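Local coordinates for protein VAL-1 (Chlorella virus, PDB 3GNE) that probably cleaves alginate by beta-elimination as a viral polysaccharide lyase of family 14, with pH-dependent modes of action, at residues 3-8 / 238-243; 94-99 / 170-175; 154-159 / 188-193. All blocks are in the same frame, centred on the assembly; numbering follows the deposited sequence. Where two conformers were deposited one is given.

In the fold
All three contacts use the eight-stranded antiparallel sheet of a beta-sandwich, and contact 2 also reaches the seven-stranded sheet facing it. Contact 1 closes the chain by joining its N- and C-terminal strands. Contact 2 lies deepest, with its centre about 14 Å from that of contact 1 and about 17 Å from that of contact 3. Contacts 2 and 3 lie on neighbouring strands, 166-173 and 186-192, where Gly-171 N lies 2.8 Å from Tyr-189 O, probably a hydrogen bond. Tyr-243 links all three, packing on Gly-171, Thr-172 and Tyr-189. Centres of contacts 1 and 3 are about 20 Å apart. A glycerol, probably from the crystallisation liquor, sits near Leu-7 of contact 1.

Contact 1 of 3, residues 3-8 / 238-243; sequences VISTLD and FQMKKY
Ile-4 and Ser-5 both turn their amides to the carbonyl of Met-240. Ile-4 N donates to Met-240 O at 2.8 Å, in the carbonyl plane; the second bond, from Ser-5 N, is weak. Ser-5 O takes Met-240 N in return, in a nearly straight bond of 2.9 Å (174° at the hydrogen). Further along, Leu-7 N donates to Phe-238 O at 2.8 Å. Here the packing is tight: Leu-7 CB lies 3.8 Å from Phe-238 CB, the two side chains lie side by side, and Trp-19 touches both. Two residues facing one make a classic beta bulge in the antiparallel pairing of strands 3-6 and 231-241, which joins the N-terminal strand to the C-terminal one. On the face of Ser-5 and Met-240, Met-240 is buried against Ile-73 and Phe-75, and Ser-5 OG bonds to Trp-19 NE1. The other face is looser and wetter. Val-3 CG2 lies 3.8 Å from Gln-239 NE2. Chi1 of Thr-6 (-61°) sets OG1 beside the backbone N, where it lies alongside Gln-239 CG and meets a water at 3.0 Å. On the same face, Lys-241 NZ forms a salt bridge with Glu-169.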
loop_
_atom_site.group_PDB
_atom_site.type_symbol
_atom_site.label_atom_id
_atom_site.label_comp_id
_atom_site.label_asym_id
_atom_site.label_seq_id
_atom_site.Cartn_x
_atom_site.Cartn_y
_atom_site.Cartn_z
ATOM N N VAL A 3 -17.334 -3.062 5.232
ATOM C CA VAL A 3 -16.322 -2.460 6.095
ATOM C C VAL A 3 -16.315 -3.144 7.456
ATOM O O VAL A 3 -17.305 -3.142 8.133
ATOM C CB VAL A 3 -16.593 -0.956 6.276
ATOM C CG1 VAL A 3 -15.581 -0.303 7.232
ATOM C CG2 VAL A 3 -16.577 -0.291 4.913
ATOM N N ILE A 4 -15.155 -3.666 7.806
ATOM C CA ILE A 4 -14.958 -4.286 9.105
ATOM C C ILE A 4 -14.694 -3.216 10.146
ATOM O O ILE A 4 -15.316 -3.224 11.217
ATOM C CB ILE A 4 -13.869 -5.366 9.027
ATOM C CG1 ILE A 4 -14.226 -6.438 7.997
ATOM C CG2 ILE A 4 -13.593 -5.980 10.404
ATOM C CD1 ILE A 4 -13.007 -7.252 7.560
ATOM N N SER A 5 -13.791 -2.293 9.863
ATOM C CA SER A 5 -13.550 -1.233 10.817
ATOM C C SER A 5 -12.866 -0.075 10.081
ATOM O O SER A 5 -12.318 -0.256 8.975
ATOM C CB SER A 5 -12.637 -1.634 11.970
ATOM O OG SER A 5 -11.366 -2.063 11.479
ATOM N N THR A 6 -12.923 1.078 10.714
ATOM C CA THR A 6 -12.359 2.311 10.159
ATOM C C THR A 6 -11.374 2.869 11.188
ATOM O O THR A 6 -11.741 2.992 12.364
ATOM C CB THR A 6 -13.491 3.318 9.927
ATOM O OG1 THR A 6 -14.419 2.770 8.989
ATOM C CG2 THR A 6 -12.910 4.643 9.379
ATOM N N LEU A 7 -10.175 3.202 10.745
ATOM C CA LEU A 7 -9.208 3.760 11.672
ATOM C C LEU A 7 -9.667 5.106 12.170
ATOM O O LEU A 7 -10.026 5.992 11.378
ATOM C CB LEU A 7 -7.904 3.877 10.927
ATOM C CG LEU A 7 -6.756 4.537 11.698
ATOM C CD1 LEU A 7 -6.419 3.806 13.021
ATOM C CD2 LEU A 7 -5.535 4.602 10.778
ATOM N N ASP A 8 -9.633 5.302 13.500
ATOM C CA ASP A 8 -9.876 6.625 14.048
ATOM C C ASP A 8 -8.555 7.373 14.134
ATOM O O ASP A 8 -7.657 7.059 14.945
ATOM C CB ASP A 8 -10.457 6.424 15.445
ATOM C CG ASP A 8 -10.782 7.739 16.108
ATOM O OD1 ASP A 8 -11.443 7.683 17.194
ATOM O OD2 ASP A 8 -10.399 8.836 15.615
ATOM N N PHE A 238 -9.260 5.596 6.379
ATOM C CA PHE A 238 -8.582 4.302 6.270
ATOM C C PHE A 238 -9.516 3.211 6.780
ATOM O O PHE A 238 -10.003 3.282 7.912
ATOM C CB PHE A 238 -7.314 4.306 7.150
ATOM C CG PHE A 238 -6.214 5.183 6.584
ATOM C CD1 PHE A 238 -5.255 4.623 5.746
ATOM C CD2 PHE A 238 -6.114 6.532 6.882
ATOM C CE1 PHE A 238 -4.195 5.448 5.269
ATOM C CE2 PHE A 238 -5.109 7.346 6.419
ATOM C CZ PHE A 238 -4.147 6.786 5.587
ATOM N N GLN A 239 -9.812 2.210 5.952
ATOM C CA GLN A 239 -10.737 1.151 6.259
ATOM C C GLN A 239 -10.107 -0.211 6.003
ATOM O O GLN A 239 -9.301 -0.385 5.107
ATOM C CB GLN A 239 -12.007 1.269 5.366
ATOM C CG GLN A 239 -12.756 2.564 5.641
ATOM C CD GLN A 239 -13.945 2.734 4.732
ATOM O OE1 GLN A 239 -13.778 2.451 3.539
ATOM N NE2 GLN A 239 -15.096 3.178 5.206
ATOM N N MET A 240 -10.572 -1.142 6.848
ATOM C CA MET A 240 -10.269 -2.550 6.638
ATOM C C MET A 240 -11.566 -3.195 6.149
ATOM O O MET A 240 -12.593 -3.028 6.845
ATOM C CB MET A 240 -9.749 -3.238 7.896
ATOM C CG MET A 240 -9.265 -4.649 7.592
ATOM S SD MET A 240 -8.552 -5.530 8.992
ATOM C CE MET A 240 -9.999 -5.641 10.138
ATOM N N LYS A 241 -11.546 -3.881 5.026
ATOM C CA LYS A 241 -12.780 -4.351 4.390
ATOM C C LYS A 241 -12.681 -5.832 4.061
ATOM O O LYS A 241 -11.567 -6.329 3.894
ATOM C CB LYS A 241 -13.047 -3.560 3.095
ATOM C CG LYS A 241 -13.195 -2.044 3.358
ATOM C CD LYS A 241 -13.434 -1.253 2.059
ATOM C CE LYS A 241 -14.752 -1.661 1.428
ATOM N NZ LYS A 241 -15.056 -0.810 0.229
ATOM N N LYS A 242 -13.846 -6.443 3.934
ATOM C CA LYS A 242 -13.834 -7.833 3.435
ATOM C C LYS A 242 -13.240 -7.871 2.041
ATOM O O LYS A 242 -13.462 -6.971 1.192
ATOM C CB LYS A 242 -15.291 -8.288 3.513
ATOM C CG LYS A 242 -15.660 -8.538 5.006
ATOM C CD LYS A 242 -17.145 -8.595 5.250
ATOM C CE LYS A 242 -17.619 -8.375 6.680
ATOM N NZ LYS A 242 -17.283 -7.013 7.196
ATOM N N TYR A 243 -12.506 -8.936 1.729
ATOM C CA TYR A 243 -12.085 -9.173 0.329
ATOM C C TYR A 243 -13.339 -9.517 -0.500
ATOM O O TYR A 243 -14.020 -10.480 -0.186
ATOM C CB TYR A 243 -11.063 -10.304 0.276
ATOM C CG TYR A 243 -10.466 -10.460 -1.090
ATOM C CD1 TYR A 243 -9.305 -9.809 -1.438
ATOM C CD2 TYR A 243 -11.036 -11.316 -2.014
ATOM C CE1 TYR A 243 -8.730 -9.954 -2.680
ATOM C CE2 TYR A 243 -10.490 -11.473 -3.293
ATOM C CZ TYR A 243 -9.338 -10.794 -3.601
ATOM O OH TYR A 243 -8.800 -10.937 -4.851
HETATM O O HOH W 1 -15.621 4.769 7.059
HETATM O O HOH W 2 -9.209 7.052 8.895
#

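Contact 2 of 3, residues 94-99 / 170-175; sequences GGTFIG and IGTKMN
Gly-95 and Ile-170 meet by simple apolar packing, with Ile-170 CG2 4.3 Å from Gly-95 CA. Apolar contact continues at the other end. Ile-98 and Met-174 run past one another antiparallel, and Met-174 SD comes 3.9 Å from Ile-98 CG2 in one pair of conformers; each residue has a second. Two bends put the sulfur there, since the Met-174 chain folds at chi2 (-69°) and again at chi3. Between these pairs, Ile-98 CD1 is 4.3 Å from Thr-172 CG2. The hydroxyl-bearing pair lies in the middle. The side chains of Thr-96 and Thr-172 point at each other, but the closest approach involves one of two conformers of Thr-96 and is too short to trust. Hydrogen bonding is absent between the two segments. The buried Thr-172 OG1 instead bonds to Asn-115 ND2, which ties it to strand 112-119. The strands run almost parallel, 11° apart, with axes 7.6 Å from each other, so they face across the core and do not pair. Strand 91-99 lies between strands 212-221 and 112-119 in the seven-stranded sheet, while strand 166-173 lies between 72-80 and 186-192 in the opposing sheet; Ile-212 touches Thr-96, Ile-98 and Thr-172.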
loop_
_atom_site.group_PDB
_atom_site.type_symbol
_atom_site.label_atom_id
_atom_site.label_comp_id
_atom_site.label_asym_id
_atom_site.label_seq_id
_atom_site.Cartn_x
_atom_site.Cartn_y
_atom_site.Cartn_z
ATOM N N GLY A 94 0.619 2.498 0.477
ATOM C CA GLY A 94 0.795 1.456 1.469
ATOM C C GLY A 94 0.127 0.194 0.974
ATOM O O GLY A 94 -0.306 0.118 -0.171
ATOM N N GLY A 95 0.036 -0.796 1.853
ATOM C CA GLY A 95 -0.601 -2.058 1.415
ATOM C C GLY A 95 -0.388 -3.097 2.491
ATOM O O GLY A 95 -0.255 -2.809 3.671
ATOM N N THR A 96 -0.399 -4.328 2.053
ATOM C CA THR A 96 -0.405 -5.465 2.952
ATOM C C THR A 96 0.879 -6.242 2.842
ATOM O O THR A 96 1.429 -6.374 1.765
ATOM C CB THR A 96 -1.624 -6.331 2.538
ATOM O OG1 THR A 96 -1.951 -7.278 3.514
ATOM C CG2 THR A 96 -1.227 -7.061 1.278
ATOM N N PHE A 97 1.356 -6.744 3.994
ATOM C CA PHE A 97 2.517 -7.635 4.027
ATOM C C PHE A 97 2.075 -9.035 4.432
ATOM O O PHE A 97 1.117 -9.159 5.200
ATOM C CB PHE A 97 3.580 -7.111 5.012
ATOM C CG PHE A 97 4.473 -6.046 4.333
ATOM C CD1 PHE A 97 3.953 -4.818 3.951
ATOM C CD2 PHE A 97 5.826 -6.307 4.101
ATOM C CE1 PHE A 97 4.780 -3.849 3.364
ATOM C CE2 PHE A 97 6.663 -5.379 3.495
ATOM C CZ PHE A 97 6.119 -4.162 3.119
ATOM N N ILE A 98 2.761 -10.017 3.848
ATOM C CA ILE A 98 2.498 -11.440 3.992
ATOM C C ILE A 98 3.626 -12.077 4.794
ATOM O O ILE A 98 4.777 -11.789 4.446
ATOM C CB ILE A 98 2.502 -12.163 2.632
ATOM C CG1 ILE A 98 1.408 -11.715 1.671
ATOM C CG2 ILE A 98 2.368 -13.671 2.842
ATOM C CD1 ILE A 98 0.191 -11.335 2.491
ATOM N N GLY A 99 3.332 -12.911 5.779
ATOM C CA GLY A 99 4.428 -13.688 6.397
ATOM C C GLY A 99 5.317 -12.764 7.232
ATOM O O GLY A 99 4.856 -11.827 7.905
ATOM N N ILE A 170 -7.084 -1.794 -1.933
ATOM C CA ILE A 170 -6.195 -2.841 -2.384
ATOM C C ILE A 170 -6.601 -4.134 -1.664
ATOM O O ILE A 170 -6.590 -4.159 -0.416
ATOM C CB ILE A 170 -4.689 -2.535 -2.183
ATOM C CG1 ILE A 170 -3.798 -3.637 -2.748
ATOM C CG2 ILE A 170 -4.316 -2.176 -0.753
ATOM C CD1 ILE A 170 -2.361 -3.215 -3.023
ATOM N N GLY A 171 -6.907 -5.154 -2.455
ATOM C CA GLY A 171 -7.285 -6.457 -1.919
ATOM C C GLY A 171 -6.162 -7.463 -2.091
ATOM O O GLY A 171 -5.410 -7.440 -3.071
ATOM N N THR A 172 -6.073 -8.338 -1.095
ATOM C CA THR A 172 -5.057 -9.387 -1.108
ATOM C C THR A 172 -5.701 -10.697 -0.719
ATOM O O THR A 172 -6.334 -10.720 0.345
ATOM C CB THR A 172 -3.922 -9.081 -0.100
ATOM O OG1 THR A 172 -3.403 -7.780 -0.361
ATOM C CG2 THR A 172 -2.784 -10.037 -0.322
ATOM N N LYS A 173 -5.567 -11.754 -1.509
ATOM C CA LYS A 173 -6.155 -13.047 -1.137
ATOM C C LYS A 173 -5.067 -14.105 -1.250
ATOM O O LYS A 173 -4.461 -14.292 -2.313
ATOM C CB LYS A 173 -7.312 -13.394 -2.089
ATOM C CG LYS A 173 -7.892 -14.790 -1.784
ATOM C CD LYS A 173 -9.114 -15.054 -2.656
ATOM C CE LYS A 173 -9.785 -16.307 -2.072
ATOM N NZ LYS A 173 -9.064 -17.553 -2.402
ATOM N N MET A 174 -4.809 -14.763 -0.120
ATOM C CA MET A 174 -3.767 -15.782 -0.121
ATOM C C MET A 174 -4.090 -16.911 -1.103
ATOM O O MET A 174 -5.238 -17.262 -1.314
ATOM C CB MET A 174 -3.583 -16.393 1.284
ATOM C CG MET A 174 -2.910 -15.454 2.278
ATOM S SD MET A 174 -1.174 -15.121 1.918
ATOM C CE MET A 174 -0.579 -16.733 1.420
ATOM N N ASN A 175 -2.981 -17.451 -1.642
ATOM C CA ASN A 175 -3.175 -18.740 -2.303
ATOM C C ASN A 175 -3.582 -19.801 -1.290
ATOM O O ASN A 175 -3.394 -19.653 -0.056
ATOM C CB ASN A 175 -1.863 -19.197 -2.927
ATOM C CG ASN A 175 -0.704 -19.209 -1.922
ATOM O OD1 ASN A 175 -0.133 -18.151 -1.603
ATOM N ND2 ASN A 175 -0.368 -20.405 -1.374
#

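Contact 3 of 3, residues 154-159 / 188-193; sequences DDFKNA and SYVIVN
The loop that crosses from one sheet of the beta-sandwich to the other, between strands 149-151 and 166-173, packs here on strand 186-192. Its main plug is Phe-156. The ring sits across the valines that point at the loop from alternate positions of the strand. Val-192 CG2 lies over one face, 4.0 Å from the ring centroid and 22° off the normal, a CH-pi contact. Asp-155 CB lies over the opposite face, toward the rim. Val-190 meets a different part of the ring: its CG1 is 3.8 Å from Phe-156 CE1. The two branches of Val-192 divide the work. With CG1 anti to the backbone N (chi1 -175°), that methyl turns to Ala-159 CB at 3.8 Å, and CG2 is left for the ring. Within the loop, Ala-159 N donates a hydrogen bond to Phe-156 O at 3.1 Å, closing a turn. Val-125 of strand 125-130 touches Phe-156, Val-190 and Val-192, so it joins the same apolar cluster. Beyond the strand, Asn-193 OD1 bonds to Arg-167 N, and ND2 bonds to Asn-166 OD1. A water bridges the loop to that amide, donating a hydrogen bond to Ala-159 O at 2.7 Å and accepting one from Asn-193 ND2 at 3.0 Å.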
loop_
_atom_site.group_PDB
_atom_site.type_symbol
_atom_site.label_atom_id
_atom_site.label_comp_id
_atom_site.label_asym_id
_atom_site.label_seq_id
_atom_site.Cartn_x
_atom_site.Cartn_y
_atom_site.Cartn_z
ATOM N N ASP A 154 -1.713 0.223 -17.426
ATOM C CA ASP A 154 -2.561 0.716 -18.504
ATOM C C ASP A 154 -4.009 0.902 -18.107
ATOM O O ASP A 154 -4.804 1.391 -18.912
ATOM C CB ASP A 154 -2.459 -0.248 -19.706
ATOM C CG ASP A 154 -1.174 -0.089 -20.518
ATOM O OD1 ASP A 154 -0.498 0.943 -20.313
ATOM O OD2 ASP A 154 -0.881 -1.008 -21.334
ATOM N N ASP A 155 -4.389 0.510 -16.900
ATOM C CA ASP A 155 -5.778 0.556 -16.493
ATOM C C ASP A 155 -6.058 1.777 -15.644
ATOM O O ASP A 155 -7.247 2.111 -15.511
ATOM C CB ASP A 155 -6.125 -0.722 -15.705
ATOM C CG ASP A 155 -5.825 -2.008 -16.453
ATOM O OD1 ASP A 155 -6.323 -2.099 -17.590
ATOM O OD2 ASP A 155 -5.127 -2.864 -15.877
ATOM N N PHE A 156 -5.054 2.448 -15.106
ATOM C CA PHE A 156 -5.306 3.529 -14.168
ATOM C C PHE A 156 -4.506 4.757 -14.537
ATOM O O PHE A 156 -4.100 5.517 -13.674
ATOM C CB PHE A 156 -4.947 3.110 -12.724
ATOM C CG PHE A 156 -5.848 1.990 -12.188
ATOM C CD1 PHE A 156 -5.310 0.756 -11.898
ATOM C CD2 PHE A 156 -7.197 2.184 -11.982
ATOM C CE1 PHE A 156 -6.069 -0.291 -11.389
ATOM C CE2 PHE A 156 -7.992 1.182 -11.468
ATOM C CZ PHE A 156 -7.421 -0.057 -11.177
ATOM N N LYS A 157 -4.251 4.965 -15.838
ATOM C CA LYS A 157 -3.532 6.189 -16.201
ATOM C C LYS A 157 -4.350 7.400 -15.737
ATOM O O LYS A 157 -5.576 7.466 -15.886
ATOM C CB LYS A 157 -3.200 6.281 -17.696
ATOM C CG LYS A 157 -2.241 5.224 -18.222
ATOM C CD LYS A 157 -1.710 5.457 -19.629
ATOM C CE LYS A 157 -1.090 4.133 -20.162
ATOM N NZ LYS A 157 -0.006 3.716 -19.209
ATOM N N ASN A 158 -3.660 8.374 -15.167
ATOM C CA ASN A 158 -4.245 9.604 -14.660
ATOM C C ASN A 158 -5.487 9.353 -13.820
ATOM O O ASN A 158 -6.423 10.158 -13.784
ATOM C CB ASN A 158 -4.533 10.495 -15.879
ATOM C CG ASN A 158 -4.892 11.898 -15.454
ATOM O OD1 ASN A 158 -4.189 12.522 -14.640
ATOM N ND2 ASN A 158 -6.007 12.366 -16.015
ATOM N N ALA A 159 -5.508 8.237 -13.099
ATOM C CA ALA A 159 -6.701 7.919 -12.316
ATOM C C ALA A 159 -6.860 8.854 -11.119
ATOM O O ALA A 159 -7.978 9.111 -10.664
ATOM C CB ALA A 159 -6.656 6.463 -11.839
ATOM N N SER A 188 -4.834 -10.530 -6.212
ATOM C CA SER A 188 -4.717 -9.143 -5.782
ATOM C C SER A 188 -5.740 -8.325 -6.539
ATOM O O SER A 188 -6.082 -8.656 -7.652
ATOM C CB SER A 188 -3.314 -8.630 -6.140
ATOM O OG SER A 188 -3.239 -7.260 -5.715
ATOM N N TYR A 189 -6.242 -7.252 -5.941
ATOM C CA TYR A 189 -7.040 -6.339 -6.776
ATOM C C TYR A 189 -6.776 -4.919 -6.317
ATOM O O TYR A 189 -6.389 -4.663 -5.158
ATOM C CB TYR A 189 -8.508 -6.713 -6.730
ATOM C CG TYR A 189 -9.369 -6.497 -5.506
ATOM C CD1 TYR A 189 -9.730 -5.250 -4.939
ATOM C CD2 TYR A 189 -9.936 -7.617 -4.875
ATOM C CE1 TYR A 189 -10.529 -5.109 -3.839
ATOM C CE2 TYR A 189 -10.777 -7.486 -3.770
ATOM C CZ TYR A 189 -11.073 -6.237 -3.253
ATOM O OH TYR A 189 -11.907 -6.154 -2.162
ATOM N N VAL A 190 -6.995 -3.984 -7.216
ATOM C CA VAL A 190 -6.861 -2.561 -6.970
ATOM C C VAL A 190 -8.146 -1.936 -7.468
ATOM O O VAL A 190 -8.632 -2.279 -8.544
ATOM C CB VAL A 190 -5.656 -1.952 -7.707
ATOM C CG1 VAL A 190 -5.683 -0.425 -7.613
ATOM C CG2 VAL A 190 -4.380 -2.540 -7.092
ATOM N N ILE A 191 -8.651 -1.019 -6.641
ATOM C CA ILE A 191 -9.782 -0.199 -7.042
ATOM C C ILE A 191 -9.370 1.265 -6.930
ATOM O O ILE A 191 -8.837 1.660 -5.910
ATOM C CB ILE A 191 -11.057 -0.455 -6.193
ATOM C CG1 ILE A 191 -11.453 -1.907 -6.109
ATOM C CG2 ILE A 191 -12.193 0.346 -6.811
ATOM C CD1 ILE A 191 -12.609 -2.179 -5.162
ATOM N N VAL A 192 -9.643 2.029 -8.002
ATOM C CA VAL A 192 -9.425 3.468 -7.944
ATOM C C VAL A 192 -10.715 4.117 -8.450
ATOM O O VAL A 192 -11.117 3.889 -9.612
ATOM C CB VAL A 192 -8.237 3.990 -8.766
ATOM C CG1 VAL A 192 -8.084 5.463 -8.492
ATOM C CG2 VAL A 192 -6.942 3.222 -8.380
ATOM N N ASN A 193 -11.381 4.896 -7.608
ATOM C CA ASN A 193 -12.613 5.615 -7.954
ATOM C C ASN A 193 -13.582 4.709 -8.633
ATOM O O ASN A 193 -14.210 5.013 -9.634
ATOM C CB ASN A 193 -12.291 6.848 -8.801
ATOM C CG ASN A 193 -11.469 7.865 -7.992
ATOM O OD1 ASN A 193 -11.743 8.031 -6.790
ATOM N ND2 ASN A 193 -10.562 8.516 -8.651
HETATM O O HOH W 3 -10.219 7.875 -11.511
#